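Local coordinates for beta-galactosidase (Trichoderma reesei, PDB 3OGR), which probably hydrolyses terminal non-reducing beta-D-galactose residues of beta-D-galactosides, as a family 35 glycoside hydrolase, at residues P49-V54 against A121-G126. Sequence-based numbering, arbitrary orientation.
Sequences PFRLPV and AEVSGG. With GAL (beta-D-galactopyranose), chain E.
R51 reaches across to the backbone carbonyl of A121 and grips that one oxygen end-on with both terminal nitrogens, NH1 to O at 2.9 Å and NH2 to O at 2.8 Å. The oxygen lies in the guanidinium plane, and both donors lie in the carbonyl plane; with N-H...O angles of 140° and 148°, neither bond is straight, as expected when two N-H groups converge on one acceptor. Arginine suits the place because its extended chain spans the gap and still has donors to spare: NE bonds to N329, NH1 also to H48, and Y342 makes a cation-pi contact. The small A121 side chain fits between R51 NH1 and Y76.

The apolar part rests on V123. Its CG1 lies over one guanidinium face, 3.5 Å from NH2 of R51, and also meets CE1 of F50 at 3.6 Å, a branched side chain filling the corner between cation and ring; the F50 ring offers this methyl an apolar surface.

Beyond the gripped carbonyl lies galactose. A121 N donates to its O3 at 2.9 Å, while the carboxylate of E122, bent at chi2 (75°), has an oxygen for each of two hydroxyls: OE1 takes O6 and OE2 takes O4, the latter at 2.6 Å. Y342 also bonds to OE1, making this aromatic a neighbour of both R51 and E122.

With an alanine in place of R51, the buried A121 carbonyl would probably lose both its donors, and loop 121-126 would be freer to shift beside the sugar. R51 thus acts from the second shell, tying the loop after strand 38-47 of the TIM barrel to the loop whose A121 N and E122 carboxylate bind the galactose hydroxyls.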
ATOM      1  N   PRO A  49       5.230  -4.609  -4.850  1.00  7.84           N
ATOM      2  CA  PRO A  49       6.462  -5.366  -4.475  1.00  6.85           C
ATOM      3  C   PRO A  49       7.667  -4.434  -4.353  1.00  7.94           C
ATOM      4  O   PRO A  49       8.513  -4.663  -3.503  1.00  7.53           O
ATOM      5  CB  PRO A  49       6.645  -6.394  -5.595  1.00  9.09           C
ATOM      6  CG  PRO A  49       5.710  -5.933  -6.743  1.00 13.10           C
ATOM      7  CD  PRO A  49       4.533  -5.119  -6.069  1.00  8.70           C
ATOM      8  N   PHE A  50       7.707  -3.337  -5.149  1.00  6.44           N
ATOM      9  CA  PHE A  50       8.908  -2.495  -5.103  1.00  7.84           C
ATOM     10  C   PHE A  50       9.002  -1.627  -3.876  1.00  7.29           C
ATOM     11  O   PHE A  50      10.050  -1.009  -3.615  1.00  7.35           O
ATOM     12  CB  PHE A  50       8.999  -1.637  -6.373  1.00  9.01           C
ATOM     13  CG  PHE A  50       7.735  -0.837  -6.605  1.00  7.54           C
ATOM     14  CD1 PHE A  50       7.577   0.424  -5.934  1.00  6.83           C
ATOM     15  CD2 PHE A  50       6.688  -1.307  -7.442  1.00  7.59           C
ATOM     16  CE1 PHE A  50       6.378   1.201  -6.107  1.00  7.87           C
ATOM     17  CE2 PHE A  50       5.525  -0.529  -7.629  1.00  8.23           C
ATOM     18  CZ  PHE A  50       5.367   0.737  -6.949  1.00  7.38           C
ATOM     19  N   ARG A  51       7.940  -1.600  -3.095  1.00  6.59           N
ATOM     20  CA  ARG A  51       7.933  -0.839  -1.836  1.00  7.18           C
ATOM     21  C   ARG A  51       8.283  -1.719  -0.627  1.00  7.47           C
ATOM     22  O   ARG A  51       8.306  -1.218   0.510  1.00  7.16           O
ATOM     23  CB  ARG A  51       6.554  -0.190  -1.642  1.00  6.25           C
ATOM     24  CG  ARG A  51       6.486   1.158  -2.425  1.00  6.41           C
ATOM     25  CD  ARG A  51       5.033   1.686  -2.515  1.00  6.65           C
ATOM     26  NE  ARG A  51       5.093   3.157  -2.750  1.00  6.07           N
ATOM     27  CZ  ARG A  51       4.236   3.826  -3.547  1.00  5.45           C
ATOM     28  NH1 ARG A  51       3.332   3.160  -4.354  1.00  5.10           N
ATOM     29  NH2 ARG A  51       4.317   5.169  -3.613  1.00  5.90           N
ATOM     30  N   LEU A  52       8.679  -2.961  -0.878  1.00  6.84           N
ATOM     31  CA  LEU A  52       9.149  -3.876   0.222  1.00  7.19           C
ATOM     32  C   LEU A  52      10.256  -4.723  -0.387  1.00  7.16           C
ATOM     33  O   LEU A  52       9.998  -5.820  -0.901  1.00  7.44           O
ATOM     34  CB  LEU A  52       7.995  -4.743   0.732  1.00  7.39           C
ATOM     35  CG  LEU A  52       8.359  -5.709   1.854  1.00  7.44           C
ATOM     36  CD1 LEU A  52       9.033  -5.015   3.056  1.00  8.40           C
ATOM     37  CD2 LEU A  52       7.150  -6.480   2.311  1.00 10.53           C
ATOM     38  N   PRO A  53      11.470  -4.200  -0.360  1.00  7.69           N
ATOM     39  CA  PRO A  53      12.638  -4.894  -1.023  1.00  6.86           C
ATOM     40  C   PRO A  53      13.211  -5.953  -0.085  1.00  8.31           C
ATOM     41  O   PRO A  53      14.438  -6.087   0.056  1.00  8.94           O
ATOM     42  CB  PRO A  53      13.620  -3.723  -1.259  1.00  7.44           C
ATOM     43  CG  PRO A  53      13.361  -2.781  -0.091  1.00  8.24           C
ATOM     44  CD  PRO A  53      11.845  -2.867   0.189  1.00  7.80           C
ATOM     45  N   VAL A  54      12.337  -6.818   0.415  1.00  7.09           N
ATOM     46  CA  VAL A  54      12.762  -7.963   1.275  1.00  6.56           C
ATOM     47  C   VAL A  54      11.939  -9.126   0.746  1.00  7.46           C
ATOM     48  O   VAL A  54      10.781  -9.326   1.175  1.00  7.61           O
ATOM     49  CB  VAL A  54      12.457  -7.734   2.751  1.00  8.01           C
ATOM     50  CG1 VAL A  54      12.943  -8.959   3.579  1.00  8.65           C
ATOM     51  CG2 VAL A  54      13.123  -6.461   3.294  1.00  9.78           C
ATOM     52  N   ALA A 121       0.483   6.241  -8.684  1.00  4.94           N
ATOM     53  CA  ALA A 121       0.963   5.456  -7.518  1.00  5.23           C
ATOM     54  C   ALA A 121       1.739   6.218  -6.487  1.00  5.36           C
ATOM     55  O   ALA A 121       2.307   5.649  -5.539  1.00  5.89           O
ATOM     56  CB  ALA A 121       1.778   4.192  -7.935  1.00  6.37           C
ATOM     57  N   GLU A 122       1.731   7.537  -6.609  1.00  5.28           N
ATOM     58  CA  GLU A 122       2.584   8.408  -5.736  1.00  6.35           C
ATOM     59  C   GLU A 122       4.066   7.992  -5.786  1.00  5.58           C
ATOM     60  O   GLU A 122       4.807   8.171  -4.834  1.00  6.71           O
ATOM     61  CB  GLU A 122       2.078   8.438  -4.276  1.00  5.62           C
ATOM     62  CG  GLU A 122       0.709   9.217  -4.222  1.00  7.23           C
ATOM     63  CD  GLU A 122      -0.479   8.452  -4.766  1.00  8.01           C
ATOM     64  OE1 GLU A 122      -0.746   7.307  -4.274  1.00  7.69           O
ATOM     65  OE2 GLU A 122      -1.215   9.012  -5.663  1.00  8.59           O
ATOM     66  N   VAL A 123       4.473   7.489  -6.950  1.00  6.15           N
ATOM     67  CA  VAL A 123       5.925   7.210  -7.156  1.00  5.83           C
ATOM     68  C   VAL A 123       6.523   8.266  -8.085  1.00  6.07           C
ATOM     69  O   VAL A 123       5.794   8.938  -8.848  1.00  5.77           O
ATOM     70  CB  VAL A 123       6.189   5.765  -7.748  1.00  5.69           C
ATOM     71  CG1 VAL A 123       5.642   4.682  -6.848  1.00  7.73           C
ATOM     72  CG2 VAL A 123       5.778   5.622  -9.213  1.00  8.28           C
ATOM     73  N   SER A 124       7.844   8.368  -8.036  1.00  5.14           N
ATOM     74  CA  SER A 124       8.562   9.376  -8.867  1.00  5.15           C
ATOM     75  C   SER A 124       8.207   9.136 -10.324  1.00  6.16           C
ATOM     76  O   SER A 124       8.273   7.977 -10.817  1.00  6.58           O
ATOM     77  CB  SER A 124      10.077   9.212  -8.688  1.00  6.35           C
ATOM     78  OG  SER A 124      10.731  10.284  -9.364  1.00  7.32           O
ATOM     79  N   GLY A 125       7.799  10.232 -10.977  1.00  5.70           N
ATOM     80  CA  GLY A 125       7.458  10.206 -12.417  1.00  5.77           C
ATOM     81  C   GLY A 125       6.155   9.452 -12.683  1.00  6.53           C
ATOM     82  O   GLY A 125       5.805   9.254 -13.854  1.00  6.54           O
ATOM     83  N   GLY A 126       5.434   9.000 -11.646  1.00  5.88           N
ATOM     84  CA  GLY A 126       4.286   8.124 -11.861  1.00  4.82           C
ATOM     85  C   GLY A 126       4.704   6.850 -12.558  1.00  5.55           C
ATOM     86  O   GLY A 126       3.855   6.169 -13.130  1.00  6.31           O
TER
HETATM   87  C1  GAL E1024      -5.643   6.463  -8.085  1.00 10.08           C
HETATM   88  C2  GAL E1024      -4.388   6.053  -8.923  1.00  6.81           C
HETATM   89  C3  GAL E1024      -3.366   5.366  -8.039  1.00  5.84           C
HETATM   90  C4  GAL E1024      -3.026   6.254  -6.835  1.00  6.90           C
HETATM   91  C5  GAL E1024      -4.329   6.607  -6.123  1.00  6.68           C
HETATM   92  C6  GAL E1024      -4.163   7.618  -4.969  1.00  7.35           C
HETATM   93  O1  GAL E1024      -6.463   7.412  -8.766  1.00 14.91           O
HETATM   94  O2  GAL E1024      -4.811   5.133  -9.925  1.00  7.66           O
HETATM   95  O3  GAL E1024      -2.178   5.126  -8.778  1.00  6.67           O
HETATM   96  O4  GAL E1024      -2.423   7.438  -7.349  1.00  7.98           O
HETATM   97  O5  GAL E1024      -5.216   7.282  -7.039  1.00  9.67           O
HETATM   98  O6  GAL E1024      -3.365   7.017  -3.951  1.00  8.98           O